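PDB 3OSG: MYB21 from Trichomonas vaginalis, which binds promoter DNA elements of the ap65-1 gene through its Myb R2R3 domain and probably acts as a nuclear transcription factor. Local coordinates for residues Q12-V26 against T39-W52. Sequence-based numbering, arbitrary orientation.
With nucleotides of chain B.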
ATOM      1  N   GLN A  12       1.910  11.154   8.805  1.00 23.14           N
ATOM      2  CA  GLN A  12       3.198  11.554   8.241  1.00 28.65           C
ATOM      3  C   GLN A  12       3.418  10.822   6.918  1.00 23.63           C
ATOM      4  O   GLN A  12       3.729   9.628   6.905  1.00 24.05           O
ATOM      5  CB  GLN A  12       4.336  11.260   9.239  1.00 23.13           C
ATOM      6  CG  GLN A  12       4.204  12.028  10.561  1.00 22.23           C
ATOM      7  CD  GLN A  12       4.544  13.511  10.405  1.00 23.11           C
ATOM      8  OE1 GLN A  12       5.448  13.869   9.659  1.00 22.00           O
ATOM      9  NE2 GLN A  12       3.836  14.362  11.114  1.00 24.02           N
ATOM     10  N   LYS A  13       3.235  11.528   5.806  1.00 20.18           N
ATOM     11  CA  LYS A  13       3.394  10.943   4.474  1.00 25.51           C
ATOM     12  C   LYS A  13       4.867  10.822   4.112  1.00 28.84           C
ATOM     13  O   LYS A  13       5.648  11.716   4.414  1.00 28.54           O
ATOM     14  CB  LYS A  13       2.722  11.833   3.421  1.00 32.84           C
ATOM     15  CG  LYS A  13       1.267  12.215   3.718  1.00 35.93           C
ATOM     16  CD  LYS A  13       0.279  11.153   3.236  1.00 29.51           C
ATOM     17  CE  LYS A  13      -1.136  11.719   3.211  1.00 37.04           C
ATOM     18  NZ  LYS A  13      -2.057  10.975   2.296  1.00 35.87           N
ATOM     19  N   PHE A  14       5.250   9.733   3.457  1.00 22.11           N
ATOM     20  CA  PHE A  14       6.599   9.622   2.922  1.00 24.67           C
ATOM     21  C   PHE A  14       6.812  10.640   1.804  1.00 31.66           C
ATOM     22  O   PHE A  14       5.980  10.778   0.905  1.00 27.74           O
ATOM     23  CB  PHE A  14       6.856   8.229   2.364  1.00 26.75           C
ATOM     24  CG  PHE A  14       7.367   7.262   3.379  1.00 26.08           C
ATOM     25  CD1 PHE A  14       6.537   6.798   4.383  1.00 21.35           C
ATOM     26  CD2 PHE A  14       8.676   6.812   3.325  1.00 25.09           C
ATOM     27  CE1 PHE A  14       7.003   5.917   5.311  1.00 23.46           C
ATOM     28  CE2 PHE A  14       9.153   5.944   4.259  1.00 25.26           C
ATOM     29  CZ  PHE A  14       8.321   5.489   5.257  1.00 23.76           C
ATOM     30  N   THR A  15       7.941  11.338   1.865  1.00 30.27           N
ATOM     31  CA  THR A  15       8.349  12.257   0.808  1.00 31.52           C
ATOM     32  C   THR A  15       9.008  11.468  -0.318  1.00 27.80           C
ATOM     33  O   THR A  15       9.386  10.319  -0.129  1.00 30.17           O
ATOM     34  CB  THR A  15       9.371  13.250   1.337  1.00 31.77           C
ATOM     35  OG1 THR A  15      10.576  12.542   1.663  1.00 35.48           O
ATOM     36  CG2 THR A  15       8.841  13.926   2.575  1.00 30.94           C
ATOM     37  N   PRO A  16       9.174  12.093  -1.497  1.00 31.21           N
ATOM     38  CA  PRO A  16       9.824  11.420  -2.627  1.00 32.88           C
ATOM     39  C   PRO A  16      11.261  11.060  -2.278  1.00 31.92           C
ATOM     40  O   PRO A  16      11.793  10.041  -2.725  1.00 37.48           O
ATOM     41  CB  PRO A  16       9.799  12.489  -3.734  1.00 39.37           C
ATOM     42  CG  PRO A  16       8.751  13.467  -3.310  1.00 36.80           C
ATOM     43  CD  PRO A  16       8.821  13.484  -1.819  1.00 34.70           C
ATOM     44  N   GLU A  17      11.875  11.902  -1.460  1.00 33.08           N
ATOM     45  CA  GLU A  17      13.241  11.683  -0.999  1.00 33.02           C
ATOM     46  C   GLU A  17      13.344  10.490  -0.036  1.00 32.68           C
ATOM     47  O   GLU A  17      14.229   9.639  -0.177  1.00 32.70           O
ATOM     48  CB  GLU A  17      13.781  12.969  -0.352  1.00 38.71           C
ATOM     49  CG  GLU A  17      14.087  14.122  -1.353  1.00 40.61           C
ATOM     50  CD  GLU A  17      12.848  14.902  -1.831  1.00 48.98           C
ATOM     51  OE1 GLU A  17      11.705  14.504  -1.506  1.00 44.10           O
ATOM     52  OE2 GLU A  17      13.026  15.933  -2.536  1.00 46.94           O
ATOM     53  N   GLU A  18      12.440  10.422   0.935  1.00 34.13           N
ATOM     54  CA  GLU A  18      12.395   9.274   1.848  1.00 29.11           C
ATOM     55  C   GLU A  18      12.137   7.981   1.094  1.00 28.62           C
ATOM     56  O   GLU A  18      12.664   6.941   1.442  1.00 31.42           O
ATOM     57  CB  GLU A  18      11.298   9.461   2.891  1.00 31.38           C
ATOM     58  CG  GLU A  18      11.684  10.353   4.034  1.00 34.42           C
ATOM     59  CD  GLU A  18      10.532  10.615   4.987  1.00 37.67           C
ATOM     60  OE1 GLU A  18       9.418  10.948   4.511  1.00 33.10           O
ATOM     61  OE2 GLU A  18      10.746  10.493   6.215  1.00 39.27           O
ATOM     62  N   ASP A  19      11.295   8.049   0.073  1.00 29.21           N
ATOM     63  CA  ASP A  19      11.014   6.895  -0.765  1.00 30.46           C
ATOM     64  C   ASP A  19      12.311   6.410  -1.419  1.00 34.94           C
ATOM     65  O   ASP A  19      12.612   5.214  -1.414  1.00 30.92           O
ATOM     66  CB  ASP A  19       9.971   7.253  -1.831  1.00 30.73           C
ATOM     67  CG  ASP A  19       8.555   7.334  -1.266  1.00 34.28           C
ATOM     68  OD1 ASP A  19       8.332   6.858  -0.129  1.00 30.77           O
ATOM     69  OD2 ASP A  19       7.660   7.861  -1.960  1.00 34.13           O
ATOM     70  N   GLU A  20      13.075   7.352  -1.971  1.00 39.44           N
ATOM     71  CA  GLU A  20      14.359   7.028  -2.588  1.00 40.69           C
ATOM     72  C   GLU A  20      15.299   6.384  -1.571  1.00 39.29           C
ATOM     73  O   GLU A  20      15.821   5.295  -1.801  1.00 40.84           O
ATOM     74  CB  GLU A  20      14.999   8.272  -3.200  1.00 40.46           C
ATOM     75  CG  GLU A  20      14.519   8.556  -4.614  1.00 46.71           C
ATOM     76  CD  GLU A  20      14.569   7.325  -5.513  1.00 52.90           C
ATOM     77  OE1 GLU A  20      15.656   6.713  -5.649  1.00 51.11           O
ATOM     78  OE2 GLU A  20      13.513   6.969  -6.087  1.00 56.11           O
ATOM     79  N   MET A  21      15.498   7.076  -0.455  1.00 33.93           N
ATOM     80  CA  MET A  21      16.169   6.533   0.712  1.00 38.03           C
ATOM     81  C   MET A  21      15.741   5.091   1.023  1.00 39.39           C
ATOM     82  O   MET A  21      16.583   4.194   1.125  1.00 37.52           O
ATOM     83  CB  MET A  21      15.891   7.444   1.905  1.00 36.08           C
ATOM     84  CG  MET A  21      16.773   7.204   3.100  1.00 39.30           C
ATOM     85  SD  MET A  21      16.903   8.673   4.143  1.00 51.25           S
ATOM     86  CE  MET A  21      17.503   7.917   5.650  1.00 38.25           C
ATOM     87  N   LEU A  22      14.433   4.861   1.147  1.00 35.54           N
ATOM     88  CA  LEU A  22      13.933   3.540   1.539  1.00 32.54           C
ATOM     89  C   LEU A  22      14.318   2.478   0.523  1.00 33.40           C
ATOM     90  O   LEU A  22      14.736   1.375   0.889  1.00 33.50           O
ATOM     91  CB  LEU A  22      12.409   3.564   1.712  1.00 33.04           C
ATOM     92  CG  LEU A  22      11.776   2.643   2.769  1.00 35.08           C
ATOM     93  CD1 LEU A  22      10.257   2.602   2.651  1.00 26.13           C
ATOM     94  CD2 LEU A  22      12.321   1.247   2.720  1.00 32.83           C
ATOM     95  N   LYS A  23      14.155   2.801  -0.755  1.00 37.35           N
ATOM     96  CA  LYS A  23      14.516   1.876  -1.827  1.00 39.35           C
ATOM     97  C   LYS A  23      15.994   1.467  -1.729  1.00 39.17           C
ATOM     98  O   LYS A  23      16.342   0.317  -1.976  1.00 35.00           O
ATOM     99  CB  LYS A  23      14.254   2.500  -3.196  1.00 42.26           C
ATOM    100  CG  LYS A  23      12.811   2.860  -3.486  1.00 42.80           C
ATOM    101  CD  LYS A  23      12.728   3.636  -4.800  1.00 42.60           C
ATOM    102  CE  LYS A  23      11.352   4.274  -4.994  1.00 47.54           C
ATOM    103  NZ  LYS A  23      11.338   5.321  -6.066  1.00 51.21           N
ATOM    104  N   ARG A  24      16.848   2.424  -1.377  1.00 39.25           N
ATOM    105  CA  ARG A  24      18.277   2.167  -1.204  1.00 41.32           C
ATOM    106  C   ARG A  24      18.523   1.252  -0.017  1.00 40.52           C
ATOM    107  O   ARG A  24      19.268   0.272  -0.112  1.00 40.08           O
ATOM    108  CB  ARG A  24      19.037   3.476  -0.985  1.00 38.27           C
ATOM    109  CG  ARG A  24      19.170   4.342  -2.216  1.00 46.47           C
ATOM    110  CD  ARG A  24      19.959   5.612  -1.918  1.00 46.83           C
ATOM    111  NE  ARG A  24      19.580   6.696  -2.824  1.00 55.02           N
ATOM    112  CZ  ARG A  24      18.838   7.748  -2.478  1.00 54.70           C
ATOM    113  NH1 ARG A  24      18.396   7.882  -1.230  1.00 51.43           N
ATOM    114  NH2 ARG A  24      18.550   8.676  -3.383  1.00 60.76           N
ATOM    115  N   ALA A  25      17.887   1.585   1.099  1.00 39.08           N
ATOM    116  CA  ALA A  25      18.018   0.815   2.325  1.00 37.54           C
ATOM    117  C   ALA A  25      17.607  -0.636   2.125  1.00 36.54           C
ATOM    118  O   ALA A  25      18.208  -1.545   2.693  1.00 38.64           O
ATOM    119  CB  ALA A  25      17.212   1.455   3.436  1.00 34.96           C
ATOM    120  N   VAL A  26      16.590  -0.859   1.312  1.00 34.84           N
ATOM    121  CA  VAL A  26      16.137  -2.219   1.055  1.00 34.97           C
ATOM    122  C   VAL A  26      17.121  -2.994   0.173  1.00 37.60           C
ATOM    123  O   VAL A  26      17.399  -4.168   0.412  1.00 37.84           O
ATOM    124  CB  VAL A  26      14.755  -2.230   0.415  1.00 33.16           C
ATOM    125  CG1 VAL A  26      14.492  -3.584  -0.237  1.00 35.72           C
ATOM    126  CG2 VAL A  26      13.696  -1.904   1.463  1.00 32.04           C
ATOM    127  N   THR A  39      17.901   4.112  10.169  1.00 30.81           N
ATOM    128  CA  THR A  39      18.520   5.139   9.345  1.00 30.01           C
ATOM    129  C   THR A  39      17.557   6.282   9.032  1.00 33.65           C
ATOM    130  O   THR A  39      17.947   7.267   8.413  1.00 35.79           O
ATOM    131  CB  THR A  39      19.083   4.531   8.052  1.00 34.82           C
ATOM    132  OG1 THR A  39      18.045   4.411   7.086  1.00 32.62           O
ATOM    133  CG2 THR A  39      19.644   3.131   8.332  1.00 32.46           C
ATOM    134  N   PHE A  40      16.309   6.148   9.484  1.00 30.53           N
ATOM    135  CA  PHE A  40      15.271   7.169   9.315  1.00 27.62           C
ATOM    136  C   PHE A  40      14.917   7.771  10.664  1.00 26.99           C
ATOM    137  O   PHE A  40      14.272   7.125  11.473  1.00 27.45           O
ATOM    138  CB  PHE A  40      13.988   6.553   8.746  1.00 28.09           C
ATOM    139  CG  PHE A  40      14.073   6.171   7.302  1.00 25.57           C
ATOM    140  CD1 PHE A  40      13.479   6.955   6.335  1.00 34.19           C
ATOM    141  CD2 PHE A  40      14.730   5.023   6.914  1.00 30.03           C
ATOM    142  CE1 PHE A  40      13.547   6.602   5.009  1.00 35.20           C
ATOM    143  CE2 PHE A  40      14.805   4.664   5.592  1.00 33.33           C
ATOM    144  CZ  PHE A  40      14.210   5.452   4.637  1.00 36.03           C
ATOM    145  N   PRO A  41      15.316   9.021  10.914  1.00 30.41           N
ATOM    146  CA  PRO A  41      15.121   9.599  12.252  1.00 31.97           C
ATOM    147  C   PRO A  41      13.645   9.667  12.691  1.00 35.15           C
ATOM    148  O   PRO A  41      13.343   9.561  13.888  1.00 34.44           O
ATOM    149  CB  PRO A  41      15.718  11.005  12.117  1.00 35.57           C
ATOM    150  CG  PRO A  41      15.695  11.290  10.647  1.00 36.65           C
ATOM    151  CD  PRO A  41      15.926   9.975   9.973  1.00 36.66           C
ATOM    152  N   ASN A  42      12.740   9.824  11.735  1.00 31.73           N
ATOM    153  CA  ASN A  42      11.325   9.953  12.074  1.00 38.12           C
ATOM    154  C   ASN A  42      10.455   8.756  11.676  1.00 33.17           C
ATOM    155  O   ASN A  42       9.236   8.882  11.616  1.00 35.67           O
ATOM    156  CB  ASN A  42      10.752  11.223  11.436  1.00 36.24           C
ATOM    157  CG  ASN A  42      11.512  12.479  11.840  1.00 46.92           C
ATOM    158  OD1 ASN A  42      11.649  12.781  13.032  1.00 47.02           O
ATOM    159  ND2 ASN A  42      11.996  13.230  10.844  1.00 48.72           N
ATOM    160  N   ARG A  43      11.065   7.606  11.400  1.00 27.64           N
ATOM    161  CA  ARG A  43      10.302   6.448  10.941  1.00 27.16           C
ATOM    162  C   ARG A  43      10.610   5.195  11.761  1.00 28.91           C
ATOM    163  O   ARG A  43      11.755   4.955  12.142  1.00 23.33           O
ATOM    164  CB  ARG A  43      10.609   6.155   9.470  1.00 24.78           C
ATOM    165  CG  ARG A  43      10.284   7.307   8.511  1.00 28.31           C
ATOM    166  CD  ARG A  43       8.789   7.574   8.423  1.00 26.47           C
ATOM    167  NE  ARG A  43       8.498   8.682   7.518  1.00 29.36           N
ATOM    168  CZ  ARG A  43       7.273   9.092   7.236  1.00 29.56           C
ATOM    169  NH1 ARG A  43       6.243   8.464   7.789  1.00 30.42           N
ATOM    170  NH2 ARG A  43       7.083  10.117   6.408  1.00 29.32           N
ATOM    171  N   ASN A  44       9.591   4.389  12.027  1.00 25.76           N
ATOM    172  CA  ASN A  44       9.812   3.117  12.697  1.00 24.12           C
ATOM    173  C   ASN A  44       9.789   1.952  11.699  1.00 22.83           C
ATOM    174  O   ASN A  44       9.600   2.163  10.493  1.00 20.13           O
ATOM    175  CB  ASN A  44       8.771   2.917  13.792  1.00 25.20           C
ATOM    176  CG  ASN A  44       7.364   2.862  13.241  1.00 24.57           C
ATOM    177  OD1 ASN A  44       7.140   2.326  12.165  1.00 22.74           O
ATOM    178  ND2 ASN A  44       6.410   3.409  13.982  1.00 26.15           N
ATOM    179  N   ALA A  45       9.980   0.727  12.192  1.00 19.74           N
ATOM    180  CA  ALA A  45      10.063  -0.440  11.308  1.00 23.53           C
ATOM    181  C   ALA A  45       8.752  -0.663  10.551  1.00 23.23           C
ATOM    182  O   ALA A  45       8.756  -0.977   9.358  1.00 18.32           O
ATOM    183  CB  ALA A  45      10.437  -1.704  12.101  1.00 22.28           C
ATOM    184  N   ARG A  46       7.640  -0.513  11.265  1.00 20.26           N
ATOM    185  CA  ARG A  46       6.308  -0.708  10.693  1.00 23.89           C
ATOM    186  C   ARG A  46       6.054   0.243   9.517  1.00 19.91           C
ATOM    187  O   ARG A  46       5.537  -0.155   8.473  1.00 21.15           O
ATOM    188  CB  ARG A  46       5.262  -0.445  11.772  1.00 26.07           C
ATOM    189  CG  ARG A  46       3.865  -0.780  11.388  1.00 25.31           C
ATOM    190  CD  ARG A  46       3.047   0.457  11.013  1.00 23.05           C
ATOM    191  NE  ARG A  46       1.813  -0.035  10.429  1.00 20.15           N
ATOM    192  CZ  ARG A  46       0.623  -0.033  11.015  1.00 22.81           C
ATOM    193  NH1 ARG A  46       0.432   0.520  12.210  1.00 20.47           N
ATOM    194  NH2 ARG A  46      -0.390  -0.571  10.370  1.00 20.45           N
ATOM    195  N   GLN A  47       6.403   1.510   9.701  1.00 19.10           N
ATOM    196  CA  GLN A  47       6.207   2.491   8.652  1.00 20.16           C
ATOM    197  C   GLN A  47       7.019   2.170   7.411  1.00 21.32           C
ATOM    198  O   GLN A  47       6.518   2.281   6.299  1.00 18.52           O
ATOM    199  CB  GLN A  47       6.548   3.886   9.155  1.00 20.90           C
ATOM    200  CG  GLN A  47       5.563   4.436  10.181  1.00 21.13           C
ATOM    201  CD  GLN A  47       6.044   5.741  10.763  1.00 24.85           C
ATOM    202  OE1 GLN A  47       7.124   5.803  11.353  1.00 24.75           O
ATOM    203  NE2 GLN A  47       5.263   6.801  10.579  1.00 22.56           N
ATOM    204  N   CYS A  48       8.273   1.763   7.585  1.00 19.02           N
ATOM    205  CA  CYS A  48       9.103   1.446   6.424  1.00 21.15           C
ATOM    206  C   CYS A  48       8.589   0.188   5.717  1.00 20.79           C
ATOM    207  O   CYS A  48       8.524   0.129   4.492  1.00 24.52           O
ATOM    208  CB  CYS A  48      10.588   1.277   6.824  1.00 24.30           C
ATOM    209  SG  CYS A  48      11.364   2.821   7.405  1.00 27.16           S
ATOM    210  N   ARG A  49       8.220  -0.822   6.483  1.00 20.61           N
ATOM    211  CA  ARG A  49       7.725  -2.047   5.883  1.00 22.19           C
ATOM    212  C   ARG A  49       6.457  -1.770   5.073  1.00 20.76           C
ATOM    213  O   ARG A  49       6.328  -2.245   3.952  1.00 22.27           O
ATOM    214  CB  ARG A  49       7.452  -3.108   6.943  1.00 19.57           C
ATOM    215  CG  ARG A  49       6.942  -4.421   6.365  1.00 23.12           C
ATOM    216  CD  ARG A  49       6.850  -5.525   7.429  1.00 29.98           C
ATOM    217  NE  ARG A  49       5.897  -5.157   8.465  1.00 31.79           N
ATOM    218  CZ  ARG A  49       6.219  -4.807   9.708  1.00 34.81           C
ATOM    219  NH1 ARG A  49       7.487  -4.817  10.109  1.00 37.58           N
ATOM    220  NH2 ARG A  49       5.261  -4.452  10.562  1.00 37.30           N
ATOM    221  N   ASP A  50       5.529  -1.005   5.638  1.00 21.58           N
ATOM    222  CA  ASP A  50       4.265  -0.733   4.947  1.00 21.48           C
ATOM    223  C   ASP A  50       4.492   0.041   3.653  1.00 23.11           C
ATOM    224  O   ASP A  50       3.912  -0.269   2.613  1.00 25.93           O
ATOM    225  CB  ASP A  50       3.310   0.081   5.830  1.00 22.24           C
ATOM    226  CG  ASP A  50       2.614  -0.748   6.907  1.00 25.52           C
ATOM    227  OD1 ASP A  50       2.741  -1.993   6.938  1.00 23.09           O
ATOM    228  OD2 ASP A  50       1.909  -0.127   7.735  1.00 21.95           O
ATOM    229  N   ARG A  51       5.318   1.074   3.722  1.00 19.84           N
ATOM    230  CA  ARG A  51       5.599   1.881   2.555  1.00 20.70           C
ATOM    231  C   ARG A  51       6.201   1.027   1.444  1.00 24.89           C
ATOM    232  O   ARG A  51       5.774   1.096   0.293  1.00 24.53           O
ATOM    233  CB  ARG A  51       6.519   3.042   2.914  1.00 21.95           C
ATOM    234  CG  ARG A  51       6.728   4.029   1.766  1.00 22.66           C
ATOM    235  CD  ARG A  51       5.407   4.660   1.297  1.00 21.42           C
ATOM    236  NE  ARG A  51       5.643   5.572   0.186  1.00 22.50           N
ATOM    237  CZ  ARG A  51       4.696   6.106  -0.575  1.00 28.26           C
ATOM    238  NH1 ARG A  51       3.419   5.820  -0.351  1.00 21.15           N
ATOM    239  NH2 ARG A  51       5.035   6.936  -1.561  1.00 26.80           N
ATOM    240  N   TRP A  52       7.180   0.197   1.789  1.00 23.61           N
ATOM    241  CA  TRP A  52       7.786  -0.668   0.785  1.00 23.35           C
ATOM    242  C   TRP A  52       6.797  -1.682   0.211  1.00 23.72           C
ATOM    243  O   TRP A  52       6.604  -1.767  -1.002  1.00 29.10           O
ATOM    244  CB  TRP A  52       9.021  -1.381   1.336  1.00 24.98           C
ATOM    245  CG  TRP A  52       9.518  -2.442   0.395  1.00 27.49           C
ATOM    246  CD1 TRP A  52       9.185  -3.764   0.401  1.00 27.13           C
ATOM    247  CD2 TRP A  52      10.407  -2.258  -0.712  1.00 27.41           C
ATOM    248  NE1 TRP A  52       9.824  -4.423  -0.625  1.00 30.38           N
ATOM    249  CE2 TRP A  52      10.582  -3.519  -1.324  1.00 33.44           C
ATOM    250  CE3 TRP A  52      11.077  -1.154  -1.239  1.00 29.70           C
ATOM    251  CZ2 TRP A  52      11.402  -3.704  -2.439  1.00 33.60           C
ATOM    252  CZ3 TRP A  52      11.889  -1.332  -2.346  1.00 36.04           C
ATOM    253  CH2 TRP A  52      12.042  -2.601  -2.939  1.00 37.49           C
TER
ATOM    254  P    DC B   7       1.680   7.400   9.744  1.00 22.73           P
ATOM    255  OP1  DC B   7       1.999   8.727  10.273  1.00 20.10           O
ATOM    256  OP2  DC B   7       2.730   6.427   9.376  1.00 23.21           O
ATOM    257  O5'  DC B   7       0.695   6.687  10.783  1.00 18.90           O
ATOM    258  C5'  DC B   7      -0.317   7.444  11.423  1.00 20.58           C
ATOM    259  C4'  DC B   7      -1.308   6.544  12.142  1.00 21.38           C
ATOM    260  O4'  DC B   7      -2.053   5.699  11.210  1.00 20.51           O
ATOM    261  C3'  DC B   7      -0.712   5.618  13.205  1.00 25.55           C
ATOM    262  O3'  DC B   7      -1.555   5.763  14.354  1.00 34.20           O
ATOM    263  C2'  DC B   7      -0.819   4.246  12.555  1.00 23.72           C
ATOM    264  C1'  DC B   7      -2.108   4.386  11.738  1.00 20.40           C
ATOM    265  N1   DC B   7      -2.301   3.402  10.625  1.00 16.72           N
ATOM    266  C2   DC B   7      -3.561   2.870  10.439  1.00 18.02           C
ATOM    267  O2   DC B   7      -4.457   3.228  11.191  1.00 20.38           O
ATOM    268  N3   DC B   7      -3.780   1.985   9.446  1.00 18.68           N
ATOM    269  C4   DC B   7      -2.800   1.611   8.647  1.00 17.17           C
ATOM    270  N4   DC B   7      -3.098   0.722   7.689  1.00 18.84           N
ATOM    271  C5   DC B   7      -1.484   2.138   8.809  1.00 18.69           C
ATOM    272  C6   DC B   7      -1.291   3.029   9.799  1.00 18.89           C
ATOM    273  P    DT B   6       2.011   6.862   2.756  1.00 20.63           P
ATOM    274  OP1  DT B   6       3.055   7.915   2.759  1.00 21.26           O
ATOM    275  OP2  DT B   6       2.319   5.477   2.331  1.00 19.96           O
ATOM    276  O5'  DT B   6       1.362   6.751   4.212  1.00 19.05           O
ATOM    277  C5'  DT B   6       0.987   7.941   4.910  1.00 21.62           C
ATOM    278  C4'  DT B   6       0.196   7.611   6.169  1.00 20.01           C
ATOM    279  O4'  DT B   6      -0.921   6.781   5.825  1.00 18.97           O
ATOM    280  C3'  DT B   6       0.900   6.837   7.282  1.00 22.40           C
ATOM    281  O3'  DT B   6       0.893   7.717   8.392  1.00 19.61           O
ATOM    282  C2'  DT B   6       0.042   5.579   7.537  1.00 18.48           C
ATOM    283  C1'  DT B   6      -1.293   6.035   6.966  1.00 19.20           C
ATOM    284  N1   DT B   6      -2.208   4.997   6.428  1.00 19.32           N
ATOM    285  C2   DT B   6      -3.425   4.799   7.029  1.00 17.23           C
ATOM    286  O2   DT B   6      -3.768   5.406   8.017  1.00 18.31           O
ATOM    287  N3   DT B   6      -4.223   3.850   6.448  1.00 16.11           N
ATOM    288  C4   DT B   6      -3.923   3.092   5.347  1.00 18.20           C
ATOM    289  O4   DT B   6      -4.713   2.272   4.919  1.00 18.41           O
ATOM    290  C5   DT B   6      -2.625   3.328   4.744  1.00 22.72           C
ATOM    291  C7   DT B   6      -2.184   2.548   3.528  1.00 19.04           C
ATOM    292  C6   DT B   6      -1.839   4.264   5.310  1.00 21.06           C
ATOM    293  P    DG B   8      -1.131   5.336  15.846  1.00 30.27           P
ATOM    294  OP1  DG B   8      -1.208   6.508  16.732  1.00 41.12           O
ATOM    295  OP2  DG B   8       0.111   4.545  15.742  1.00 31.91           O
ATOM    296  O5'  DG B   8      -2.342   4.375  16.252  1.00 33.93           O
ATOM    297  C5'  DG B   8      -3.672   4.805  16.046  1.00 26.32           C
ATOM    298  C4'  DG B   8      -4.660   3.827  16.658  1.00 27.21           C
ATOM    299  O4'  DG B   8      -4.986   2.788  15.710  1.00 28.18           O
ATOM    300  C3'  DG B   8      -4.164   3.073  17.872  1.00 27.95           C
ATOM    301  O3'  DG B   8      -5.287   2.762  18.677  1.00 26.98           O
ATOM    302  C2'  DG B   8      -3.504   1.836  17.262  1.00 28.12           C
ATOM    303  C1'  DG B   8      -4.425   1.539  16.083  1.00 26.04           C
ATOM    304  N9   DG B   8      -3.786   1.048  14.863  1.00 23.88           N
ATOM    305  C8   DG B   8      -2.584   1.446  14.330  1.00 21.51           C
ATOM    306  N7   DG B   8      -2.292   0.862  13.202  1.00 18.41           N
ATOM    307  C5   DG B   8      -3.371   0.038  12.969  1.00 20.48           C
ATOM    308  C6   DG B   8      -3.621  -0.847  11.898  1.00 20.16           C
ATOM    309  O6   DG B   8      -2.912  -1.070  10.919  1.00 21.31           O
ATOM    310  N1   DG B   8      -4.841  -1.513  12.034  1.00 19.78           N
ATOM    311  C2   DG B   8      -5.711  -1.331  13.081  1.00 22.35           C
ATOM    312  N2   DG B   8      -6.835  -2.054  13.028  1.00 24.13           N
ATOM    313  N3   DG B   8      -5.488  -0.509  14.104  1.00 23.11           N
ATOM    314  C4   DG B   8      -4.307   0.145  13.975  1.00 22.21           C
TER
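F14 is sandwiched between two arginines: the guanidinium of R43 lies flat on one face, planes 20° apart and centres 4.0 Å apart, a cation-pi stack, while CG of R51 sits over the centre of the other.

Salt bridges tie both arginines to helix 16-29. R43 grips E18 side-on, NE to OE2 at 3.2 Å and NH2 to OE1 at 3.1 Å; OE1 also accepts from T15 N in the capping box that starts this helix. R43 NH1 adds a bond of 2.9 Å to Q12 O, from above the carbonyl plane. R51, bent at chi2 (60°), turns its NE and NH2 onto OD1 and OD2 of D19, the latter at 2.8 Å.

Apolar contacts continue along helix 16-29. M21 SD lies over a face of F40, in the turn before helix 45-56, a Met-aromatic contact; L22 CD1 reaches R51 CB, and V26 CG1 makes a CH-pi contact with the six-membered ring of W52.

Toward the DNA, F14 N and R51 NH1 bind the DT6 phosphate of chain B, and Q12 N and Q47 NE2 that of DC7. The salt bridges are consistent with presetting this phosphate-binding surface beside recognition helix 45-56, whose R46 reads N7 and O6 of DG8.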